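Side-chain contacts in uncharacterized protein (Capnocytophaga ochracea, PDB 4W9R), which is of unknown function but, as a member of a putative esterase family with an alpha/beta-hydrolase fold, may hydrolyse ester bonds: residues E321-I326 and L333-K338; P315-A320 and I345-G350; T45-V50 and G70-K75. All blocks are in the same frame, centred on the assembly; numbering follows the deposited sequence.

Contact 1 of 3, residues E321-I326 and L333-K338; sequences EYYEKI and LKTYQK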
loop_
_atom_site.group_PDB
_atom_site.type_symbol
_atom_site.label_atom_id
_atom_site.label_comp_id
_atom_site.label_asym_id
_atom_site.label_seq_id
_atom_site.Cartn_x
_atom_site.Cartn_y
_atom_site.Cartn_z
ATOM N N GLU B 321 -35.406 28.152 -12.674
ATOM C CA GLU B 321 -34.987 27.944 -14.054
ATOM C C GLU B 321 -35.920 26.965 -14.754
ATOM O O GLU B 321 -36.226 27.125 -15.934
ATOM C CB GLU B 321 -33.544 27.438 -14.118
ATOM C CG GLU B 321 -32.494 28.537 -14.035
ATOM C CD GLU B 321 -31.093 28.035 -14.344
ATOM O OE1 GLU B 321 -30.868 26.807 -14.286
ATOM O OE2 GLU B 321 -30.216 28.871 -14.650
ATOM N N TYR B 322 -36.375 25.955 -14.018
ATOM C CA TYR B 322 -37.296 24.967 -14.566
ATOM C C TYR B 322 -38.610 25.606 -14.996
ATOM O O TYR B 322 -39.164 25.268 -16.042
ATOM C CB TYR B 322 -37.574 23.860 -13.548
ATOM C CG TYR B 322 -38.765 23.001 -13.911
ATOM C CD1 TYR B 322 -38.666 22.026 -14.893
ATOM C CD2 TYR B 322 -39.990 23.171 -13.277
ATOM C CE1 TYR B 322 -39.750 21.239 -15.232
ATOM C CE2 TYR B 322 -41.080 22.388 -13.611
ATOM C CZ TYR B 322 -40.954 21.425 -14.590
ATOM O OH TYR B 322 -42.033 20.641 -14.928
ATOM N N TYR B 323 -39.109 26.526 -14.179
ATOM C CA TYR B 323 -40.366 27.198 -14.477
ATOM C C TYR B 323 -40.250 28.052 -15.735
ATOM O O TYR B 323 -41.199 28.160 -16.509
ATOM C CB TYR B 323 -40.812 28.043 -13.285
ATOM C CG TYR B 323 -41.414 27.217 -12.170
ATOM C CD1 TYR B 323 -42.223 26.123 -12.454
ATOM C CD2 TYR B 323 -41.165 27.521 -10.837
ATOM C CE1 TYR B 323 -42.774 25.359 -11.444
ATOM C CE2 TYR B 323 -41.712 26.760 -9.818
ATOM C CZ TYR B 323 -42.516 25.682 -10.129
ATOM O OH TYR B 323 -43.064 24.921 -9.121
ATOM N N GLU B 324 -39.078 28.646 -15.944
ATOM C CA GLU B 324 -38.825 29.406 -17.163
ATOM C C GLU B 324 -38.837 28.498 -18.387
ATOM O O GLU B 324 -39.377 28.860 -19.432
ATOM C CB GLU B 324 -37.488 30.150 -17.075
ATOM C CG GLU B 324 -37.511 31.372 -16.172
ATOM C CD GLU B 324 -36.241 32.198 -16.269
ATOM O OE1 GLU B 324 -35.153 31.661 -15.969
ATOM O OE2 GLU B 324 -36.330 33.385 -16.651
ATOM N N LYS B 325 -38.248 27.315 -18.248
ATOM C CA LYS B 325 -38.131 26.380 -19.363
ATOM C C LYS B 325 -39.485 25.829 -19.812
ATOM O O LYS B 325 -39.678 25.544 -20.993
ATOM C CB LYS B 325 -37.201 25.222 -18.995
ATOM C CG LYS B 325 -35.778 25.646 -18.669
ATOM C CD LYS B 325 -35.137 26.402 -19.821
ATOM C CE LYS B 325 -33.737 26.872 -19.459
ATOM N NZ LYS B 325 -33.080 27.592 -20.583
ATOM N N ILE B 326 -40.414 25.674 -18.872
ATOM C CA ILE B 326 -41.736 25.146 -19.204
ATOM C C ILE B 326 -42.734 26.266 -19.480
ATOM O O ILE B 326 -43.907 26.009 -19.756
ATOM C CB ILE B 326 -42.293 24.246 -18.086
ATOM C CG1 ILE B 326 -42.571 25.063 -16.824
ATOM C CG2 ILE B 326 -41.336 23.099 -17.800
ATOM C CD1 ILE B 326 -43.236 24.266 -15.726
ATOM N N LEU B 333 -40.594 33.867 -11.229
ATOM C CA LEU B 333 -40.296 35.121 -10.546
ATOM C C LEU B 333 -40.419 34.964 -9.036
ATOM O O LEU B 333 -39.560 35.421 -8.282
ATOM C CB LEU B 333 -41.228 36.230 -11.033
ATOM C CG LEU B 333 -41.017 37.598 -10.385
ATOM C CD1 LEU B 333 -39.619 38.112 -10.684
ATOM C CD2 LEU B 333 -42.070 38.587 -10.855
ATOM N N LYS B 334 -41.491 34.311 -8.603
ATOM C CA LYS B 334 -41.723 34.064 -7.185
ATOM C C LYS B 334 -40.620 33.186 -6.600
ATOM O O LYS B 334 -40.193 33.383 -5.462
ATOM C CB LYS B 334 -43.093 33.410 -6.978
ATOM C CG LYS B 334 -43.449 33.130 -5.526
ATOM C CD LYS B 334 -44.761 32.363 -5.421
ATOM C CE LYS B 334 -45.109 32.037 -3.976
ATOM N NZ LYS B 334 -45.353 33.264 -3.166
ATOM N N THR B 335 -40.155 32.225 -7.392
ATOM C CA THR B 335 -39.153 31.269 -6.938
ATOM C C THR B 335 -37.751 31.878 -6.912
ATOM O O THR B 335 -36.958 31.584 -6.019
ATOM C CB THR B 335 -39.146 30.010 -7.825
ATOM O OG1 THR B 335 -40.492 29.565 -8.029
ATOM C CG2 THR B 335 -38.343 28.898 -7.171
ATOM N N TYR B 336 -37.448 32.724 -7.893
ATOM C CA TYR B 336 -36.177 33.439 -7.906
ATOM C C TYR B 336 -36.051 34.335 -6.678
ATOM O O TYR B 336 -34.999 34.390 -6.041
ATOM C CB TYR B 336 -36.031 34.278 -9.176
ATOM C CG TYR B 336 -35.424 33.541 -10.350
ATOM C CD1 TYR B 336 -34.158 32.978 -10.261
ATOM C CD2 TYR B 336 -36.106 33.433 -11.555
ATOM C CE1 TYR B 336 -33.595 32.313 -11.333
ATOM C CE2 TYR B 336 -35.551 32.770 -12.634
ATOM C CZ TYR B 336 -34.295 32.212 -12.516
ATOM O OH TYR B 336 -33.737 31.551 -13.586
ATOM N N GLN B 337 -37.134 35.032 -6.349
ATOM C CA GLN B 337 -37.164 35.910 -5.185
ATOM C C GLN B 337 -36.996 35.115 -3.895
ATOM O O GLN B 337 -36.498 35.628 -2.894
ATOM C CB GLN B 337 -38.469 36.707 -5.148
ATOM C CG GLN B 337 -38.611 37.721 -6.274
ATOM C CD GLN B 337 -40.014 38.293 -6.370
ATOM O OE1 GLN B 337 -40.950 37.778 -5.758
ATOM N NE2 GLN B 337 -40.166 39.361 -7.144
ATOM N N LYS B 338 -37.413 33.854 -3.931
ATOM C CA LYS B 338 -37.287 32.972 -2.781
ATOM C C LYS B 338 -35.843 32.498 -2.637
ATOM O O LYS B 338 -35.349 32.299 -1.528
ATOM C CB LYS B 338 -38.234 31.778 -2.921
ATOM C CG LYS B 338 -38.784 31.255 -1.606
ATOM C CD LYS B 338 -39.911 30.262 -1.844
ATOM C CE LYS B 338 -40.579 29.858 -0.539
ATOM N NZ LYS B 338 -41.721 28.928 -0.765
#

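Contact 2 of 3, residues P315-A320 and I345-G350; sequences PNFFLA and IDFITG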
loop_
_atom_site.group_PDB
_atom_site.type_symbol
_atom_site.label_atom_id
_atom_site.label_comp_id
_atom_site.label_asym_id
_atom_site.label_seq_id
_atom_site.Cartn_x
_atom_site.Cartn_y
_atom_site.Cartn_z
ATOM N N PRO B 315 -31.437 25.064 -4.533
ATOM C CA PRO B 315 -32.674 24.349 -4.881
ATOM C C PRO B 315 -33.720 25.217 -5.578
ATOM O O PRO B 315 -34.322 24.779 -6.559
ATOM C CB PRO B 315 -33.198 23.878 -3.521
ATOM C CG PRO B 315 -31.987 23.757 -2.684
ATOM C CD PRO B 315 -31.106 24.893 -3.105
ATOM N N ASN B 316 -33.930 26.430 -5.080
ATOM C CA ASN B 316 -34.917 27.320 -5.677
ATOM C C ASN B 316 -34.413 27.960 -6.965
ATOM O O ASN B 316 -35.208 28.383 -7.802
ATOM C CB ASN B 316 -35.334 28.400 -4.678
ATOM C CG ASN B 316 -36.279 27.873 -3.617
ATOM O OD1 ASN B 316 -37.117 27.012 -3.889
ATOM N ND2 ASN B 316 -36.146 28.384 -2.398
ATOM N N PHE B 317 -33.097 28.028 -7.127
ATOM C CA PHE B 317 -32.526 28.517 -8.376
ATOM C C PHE B 317 -32.790 27.517 -9.496
ATOM O O PHE B 317 -33.163 27.899 -10.604
ATOM C CB PHE B 317 -31.025 28.767 -8.235
ATOM C CG PHE B 317 -30.383 29.312 -9.482
ATOM C CD1 PHE B 317 -30.343 30.674 -9.718
ATOM C CD2 PHE B 317 -29.819 28.458 -10.419
ATOM C CE1 PHE B 317 -29.752 31.178 -10.863
ATOM C CE2 PHE B 317 -29.226 28.955 -11.565
ATOM C CZ PHE B 317 -29.193 30.316 -11.787
ATOM N N PHE B 318 -32.586 26.236 -9.201
ATOM C CA PHE B 318 -32.861 25.173 -10.160
ATOM C C PHE B 318 -34.342 25.136 -10.513
ATOM O O PHE B 318 -34.711 24.990 -11.678
ATOM C CB PHE B 318 -32.425 23.811 -9.607
ATOM C CG PHE B 318 -30.938 23.600 -9.604
ATOM C CD1 PHE B 318 -30.098 24.455 -10.296
ATOM C CD2 PHE B 318 -30.381 22.535 -8.913
ATOM C CE1 PHE B 318 -28.729 24.259 -10.293
ATOM C CE2 PHE B 318 -29.013 22.332 -8.908
ATOM C CZ PHE B 318 -28.187 23.195 -9.599
ATOM N N LEU B 319 -35.186 25.272 -9.496
ATOM C CA LEU B 319 -36.630 25.229 -9.683
ATOM C C LEU B 319 -37.122 26.433 -10.482
ATOM O O LEU B 319 -37.993 26.299 -11.342
ATOM C CB LEU B 319 -37.339 25.165 -8.329
ATOM C CG LEU B 319 -38.848 24.923 -8.347
ATOM C CD1 LEU B 319 -39.177 23.588 -9.002
ATOM C CD2 LEU B 319 -39.410 24.985 -6.937
ATOM N N ALA B 320 -36.563 27.604 -10.196
ATOM C CA ALA B 320 -36.933 28.823 -10.909
ATOM C C ALA B 320 -36.573 28.723 -12.387
ATOM O O ALA B 320 -37.337 29.154 -13.251
ATOM C CB ALA B 320 -36.263 30.034 -10.282
ATOM N N ILE B 345 -24.060 29.878 -3.359
ATOM C CA ILE B 345 -23.238 28.685 -3.509
ATOM C C ILE B 345 -22.749 28.570 -4.952
ATOM O O ILE B 345 -23.534 28.701 -5.891
ATOM C CB ILE B 345 -24.004 27.409 -3.097
ATOM C CG1 ILE B 345 -23.170 26.162 -3.399
ATOM C CG2 ILE B 345 -25.362 27.344 -3.787
ATOM C CD1 ILE B 345 -23.818 24.870 -2.955
ATOM N N ASP B 346 -21.448 28.336 -5.114
ATOM C CA ASP B 346 -20.817 28.238 -6.430
ATOM C C ASP B 346 -21.154 29.457 -7.291
ATOM O O ASP B 346 -20.941 30.596 -6.873
ATOM C CB ASP B 346 -21.238 26.944 -7.135
ATOM C CG ASP B 346 -20.272 26.531 -8.235
ATOM O OD1 ASP B 346 -19.779 27.416 -8.966
ATOM O OD2 ASP B 346 -20.004 25.318 -8.367
ATOM N N PHE B 347 -21.696 29.216 -8.481
ATOM C CA PHE B 347 -22.002 30.299 -9.411
ATOM C C PHE B 347 -23.382 30.897 -9.156
ATOM O O PHE B 347 -23.810 31.806 -9.866
ATOM C CB PHE B 347 -21.897 29.816 -10.861
ATOM C CG PHE B 347 -23.038 28.941 -11.303
ATOM C CD1 PHE B 347 -24.099 29.473 -12.020
ATOM C CD2 PHE B 347 -23.040 27.586 -11.018
ATOM C CE1 PHE B 347 -25.145 28.671 -12.436
ATOM C CE2 PHE B 347 -24.085 26.779 -11.431
ATOM C CZ PHE B 347 -25.138 27.322 -12.143
ATOM N N ILE B 348 -24.073 30.397 -8.136
ATOM C CA ILE B 348 -25.376 30.945 -7.790
ATOM C C ILE B 348 -25.169 32.079 -6.805
ATOM O O ILE B 348 -24.731 31.862 -5.675
ATOM C CB ILE B 348 -26.310 29.894 -7.155
ATOM C CG1 ILE B 348 -26.160 28.539 -7.848
ATOM C CG2 ILE B 348 -27.755 30.374 -7.185
ATOM C CD1 ILE B 348 -26.597 28.545 -9.271
ATOM N N THR B 349 -25.495 33.292 -7.236
ATOM C CA THR B 349 -25.251 34.480 -6.431
ATOM C C THR B 349 -26.447 35.414 -6.460
ATOM O O THR B 349 -27.313 35.296 -7.325
ATOM C CB THR B 349 -24.013 35.251 -6.920
ATOM O OG1 THR B 349 -24.158 35.550 -8.315
ATOM C CG2 THR B 349 -22.746 34.434 -6.707
ATOM N N GLY B 350 -26.486 36.341 -5.510
ATOM C CA GLY B 350 -27.543 37.332 -5.459
ATOM C C GLY B 350 -27.582 38.169 -6.723
ATOM O O GLY B 350 -28.657 38.528 -7.205
#

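Contact 3 of 3, residues T45-V50 and G70-K75; sequences TLMEPV and GVYEPK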
loop_
_atom_site.group_PDB
_atom_site.type_symbol
_atom_site.label_atom_id
_atom_site.label_comp_id
_atom_site.label_asym_id
_atom_site.label_seq_id
_atom_site.Cartn_x
_atom_site.Cartn_y
_atom_site.Cartn_z
ATOM N N THR B 45 0.534 -7.760 11.310
ATOM C CA THR B 45 1.172 -7.271 10.090
ATOM C C THR B 45 0.240 -6.346 9.299
ATOM O O THR B 45 0.567 -5.185 9.058
ATOM C CB THR B 45 1.636 -8.429 9.184
ATOM O OG1 THR B 45 0.552 -9.341 8.968
ATOM C CG2 THR B 45 2.792 -9.173 9.829
ATOM N N LEU B 46 -0.898 -6.884 8.867
ATOM C CA LEU B 46 -1.807 -6.195 7.948
ATOM C C LEU B 46 -2.556 -4.961 8.478
ATOM O O LEU B 46 -3.039 -4.158 7.680
ATOM C CB LEU B 46 -2.845 -7.192 7.428
ATOM C CG LEU B 46 -2.317 -8.322 6.545
ATOM C CD1 LEU B 46 -3.461 -9.187 6.042
ATOM C CD2 LEU B 46 -1.518 -7.756 5.382
HETATM N N MSE B 47 -2.665 -4.803 9.797
HETATM C CA MSE B 47 -3.509 -3.745 10.369
HETATM C C MSE B 47 -3.140 -2.339 9.908
HETATM O O MSE B 47 -3.978 -1.620 9.366
HETATM C CB MSE B 47 -3.464 -3.784 11.897
HETATM C CG MSE B 47 -4.348 -2.749 12.583
HETATM SE SE MSE B 47 -6.254 -3.124 12.403
HETATM C CE MSE B 47 -6.971 -1.686 13.507
ATOM N N GLU B 48 -1.890 -1.947 10.127
ATOM C CA GLU B 48 -1.453 -0.594 9.796
ATOM C C GLU B 48 -1.514 -0.275 8.294
ATOM O O GLU B 48 -1.911 0.832 7.926
ATOM C CB GLU B 48 -0.038 -0.348 10.329
ATOM C CG GLU B 48 0.051 -0.334 11.845
ATOM C CD GLU B 48 1.413 0.102 12.343
ATOM O OE1 GLU B 48 2.204 0.619 11.528
ATOM O OE2 GLU B 48 1.693 -0.073 13.548
ATOM N N PRO B 49 -1.117 -1.223 7.422
ATOM C CA PRO B 49 -1.330 -0.932 5.999
ATOM C C PRO B 49 -2.803 -0.748 5.628
ATOM O O PRO B 49 -3.112 0.128 4.823
ATOM C CB PRO B 49 -0.746 -2.162 5.300
ATOM C CG PRO B 49 0.303 -2.640 6.230
ATOM C CD PRO B 49 -0.261 -2.411 7.604
ATOM N N VAL B 50 -3.693 -1.552 6.204
ATOM C CA VAL B 50 -5.122 -1.419 5.933
ATOM C C VAL B 50 -5.655 -0.078 6.434
ATOM O O VAL B 50 -6.339 0.640 5.703
ATOM C CB VAL B 50 -5.934 -2.564 6.576
ATOM C CG1 VAL B 50 -7.427 -2.251 6.539
ATOM C CG2 VAL B 50 -5.650 -3.880 5.869
ATOM N N GLY B 70 -8.828 -5.035 14.073
ATOM C CA GLY B 70 -7.851 -6.088 13.872
ATOM C C GLY B 70 -7.819 -7.139 14.966
ATOM O O GLY B 70 -8.142 -6.865 16.121
ATOM N N VAL B 71 -7.388 -8.342 14.600
ATOM C CA VAL B 71 -7.175 -9.420 15.557
ATOM C C VAL B 71 -5.689 -9.750 15.584
ATOM O O VAL B 71 -5.135 -10.219 14.591
ATOM C CB VAL B 71 -7.986 -10.682 15.202
ATOM C CG1 VAL B 71 -7.727 -11.786 16.217
ATOM C CG2 VAL B 71 -9.468 -10.359 15.128
ATOM N N TYR B 72 -5.042 -9.497 16.715
ATOM C CA TYR B 72 -3.587 -9.582 16.779
ATOM C C TYR B 72 -3.071 -10.971 17.131
ATOM O O TYR B 72 -3.445 -11.551 18.151
ATOM C CB TYR B 72 -3.045 -8.562 17.782
ATOM C CG TYR B 72 -3.107 -7.137 17.282
ATOM C CD1 TYR B 72 -4.228 -6.348 17.508
ATOM C CD2 TYR B 72 -2.047 -6.584 16.577
ATOM C CE1 TYR B 72 -4.288 -5.047 17.049
ATOM C CE2 TYR B 72 -2.100 -5.284 16.115
ATOM C CZ TYR B 72 -3.221 -4.520 16.352
ATOM O OH TYR B 72 -3.275 -3.224 15.891
ATOM N N GLU B 73 -2.205 -11.484 16.259
ATOM C CA GLU B 73 -1.482 -12.737 16.467
ATOM C C GLU B 73 -2.350 -13.912 16.908
ATOM O O GLU B 73 -2.224 -14.392 18.034
ATOM C CB GLU B 73 -0.362 -12.525 17.488
ATOM C CG GLU B 73 0.789 -11.675 16.968
ATOM C CD GLU B 73 1.918 -11.538 17.969
ATOM O OE1 GLU B 73 1.632 -11.375 19.173
ATOM O OE2 GLU B 73 3.095 -11.599 17.552
ATOM N N PRO B 74 -3.235 -14.384 16.018
ATOM C CA PRO B 74 -3.947 -15.624 16.327
ATOM C C PRO B 74 -2.999 -16.811 16.204
ATOM O O PRO B 74 -2.042 -16.742 15.433
ATOM C CB PRO B 74 -5.046 -15.673 15.265
ATOM C CG PRO B 74 -4.473 -14.919 14.110
ATOM C CD PRO B 74 -3.617 -13.835 14.703
ATOM N N LYS B 75 -3.248 -17.875 16.958
ATOM C CA LYS B 75 -2.398 -19.058 16.898
ATOM C C LYS B 75 -2.555 -19.764 15.553
ATOM O O LYS B 75 -3.567 -19.598 14.873
ATOM C CB LYS B 75 -2.725 -20.013 18.044
ATOM C CG LYS B 75 -2.538 -19.405 19.426
ATOM C CD LYS B 75 -2.908 -20.397 20.517
ATOM C CE LYS B 75 -2.703 -19.800 21.901
ATOM N NZ LYS B 75 -1.287 -19.402 22.127
#

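Contact 1 of 3, residues E321-I326 and L333-K338
The hairpin of two antiparallel helices, 314-325 and 329-339, illustrates how neighbouring helices can be tied by a single buried hydroxyl: here Tyr-336 reaches across to Glu-324 and Glu-321. The axes of the short segments approach to 9.4 Å and run 165° apart in direction, with six residues between the segments. At the centre is one hydrogen bond, in which the Tyr-336 OH gives its proton to Glu-324 OE1 at 2.8 Å. The phenol comes to this oxygen from above the carboxylate plane, tilted 48° out of it, while the carboxylate sits near the plane of the ring, at its edge. The planes of the two flat groups are 85° apart. Glu-324 gets there by an extended chain whose CG lies opposite its carbonyl carbon and beside its own N. Glu-321 makes a different use of the same hydroxyl: its aliphatic CG lies 3.3 Å from Tyr-336 OH, whereas its carboxylate turns elsewhere, hydrogen-bonding Tyr-285 through OE1 and forming a salt bridge with Arg-356 through OE2. Arg-356, on helix 350-362, also hydrogen-bonds Tyr-336 OH, which thus has two polar partners, and its charge may stabilise the ionised form of Glu-321. Alongside this, the Thr-335 hydroxyl approaches the edge of the Tyr-323 ring, near its plane, with OG1 3.5 Å from both CD2 and CE2. That oxygen is hydrogen-bonded to the Lys-331 carbonyl one helical turn earlier, and CG2 faces Asn-316 and Ala-320 on the first helix. Antiparallel pairing at this spacing, with helix 350-362 packed against it, is consistent with a tetratricopeptide-like helical hairpin in an all-helical region beyond the hydrolase-like domain.

Contact 2 of 3, residues P315-A320 and I345-G350
Phe-317, on helix 314-325, meets the loop before helix 350-362 mainly through Ile-348, and the principle at work is that a branched aliphatic side chain can set one methyl over an aromatic face and the other by the ring's root. The CH-pi interaction comes first: Ile-348 CD1 stands over one face of the Phe-317 ring, 3.7 Å from its centroid and 24° off the normal, displaced toward the CD2 side. The other branch, CG2, settles by the root of the ring, 3.6 Å from Phe-317 CD1. With CG of Phe-317 trans to the backbone N (chi1 -178°), the ring extends from the helix toward the loop and can meet both methyl groups.

Ring-to-ring packing is slighter. Phe-317 CE2 and Phe-347 CE1 approach to 4.2 Å, the two side chains crossing at about a right angle. Ile-348 CD1 also lies over a face of the Phe-347 ring, so that one methyl group serves both aromatics.

Backbone bonds shape the loop. A type II' turn from Ile-345 to Ile-348 is closed by Ile-348 N to Ile-345 O at 2.9 Å, and Thr-349 then occupies the N-cap position of the following helix. Leu-352 and Ile-353 of that helix also pack on Phe-317. All contacts between the two segments' side chains are apolar, which implies cohesion by hydrophobic burial and shape.

Contact 3 of 3, residues T45-V50 and G70-K75
Met-47, a selenomethionine in this crystal, shows how a flexible side chain can bend to rest against a backbone: its SE rests against Gly-70 while its CG touches Tyr-72. The first torsion sets the direction, with CG opposite the backbone N (chi1 -178°), which carries the chain from the helix toward the strand. A bend at chi2 (70°) then turns SE onto the main chain of Gly-70, 3.6 Å from its N and 3.7 Å from its CA. The CG-SE torsion is extended, which leaves CE also close to the strand, 3.9 Å from Gly-70 N. Because Gly-70 has no side chain, the selenium can meet the strand backbone directly.

The contact lies inside a beta-alpha-beta crossover, in which strand 35-40, helix 43-59 and strand 67-71 follow one another and the two strands are parallel neighbours in the central sheet of an alpha/beta-hydrolase fold. Met-47 is on the helix, Gly-70 near the end of the second strand.

Tyr-72 comes from the chain just after Gly-70. Its ring starts beside its own N, CG opposite the carbonyl carbon (chi1 -73°), and reaches back so that OH ends 3.5 Å from Met-47 CG; the two side chains cross at about a right angle. The nearest ring carbon, CZ, is 4.3 Å from that same CG. Lys-20 makes a cation-pi interaction with the Tyr-72 ring, and Val-5 of strand 5-12 touches both Met-47 and Tyr-72. From the same helix, Leu-46 and Pro-49 pack on Tyr-56 of the second subunit.

In the fold
Contact 3 comes first along the chain, closing before the other two open, and joins a helix to a strand of the eight-stranded mixed sheet. Contacts 1 and 2 belong to the helical C-terminal part: both use helix 314-325, their centres lie 10 Å apart, and contact 1 is nested within the loop that contact 2 closes. They meet directly, Ala-320 packing on Tyr-336. Contact 3 is on the opposite side of the chain's centre, about 57 Å from contact 1 and 49 Å from contact 2, between centres. The elongated chain thus combines a hydrolase-like sheet domain, which touches the second subunit near contact 3, with a separately packed helical region.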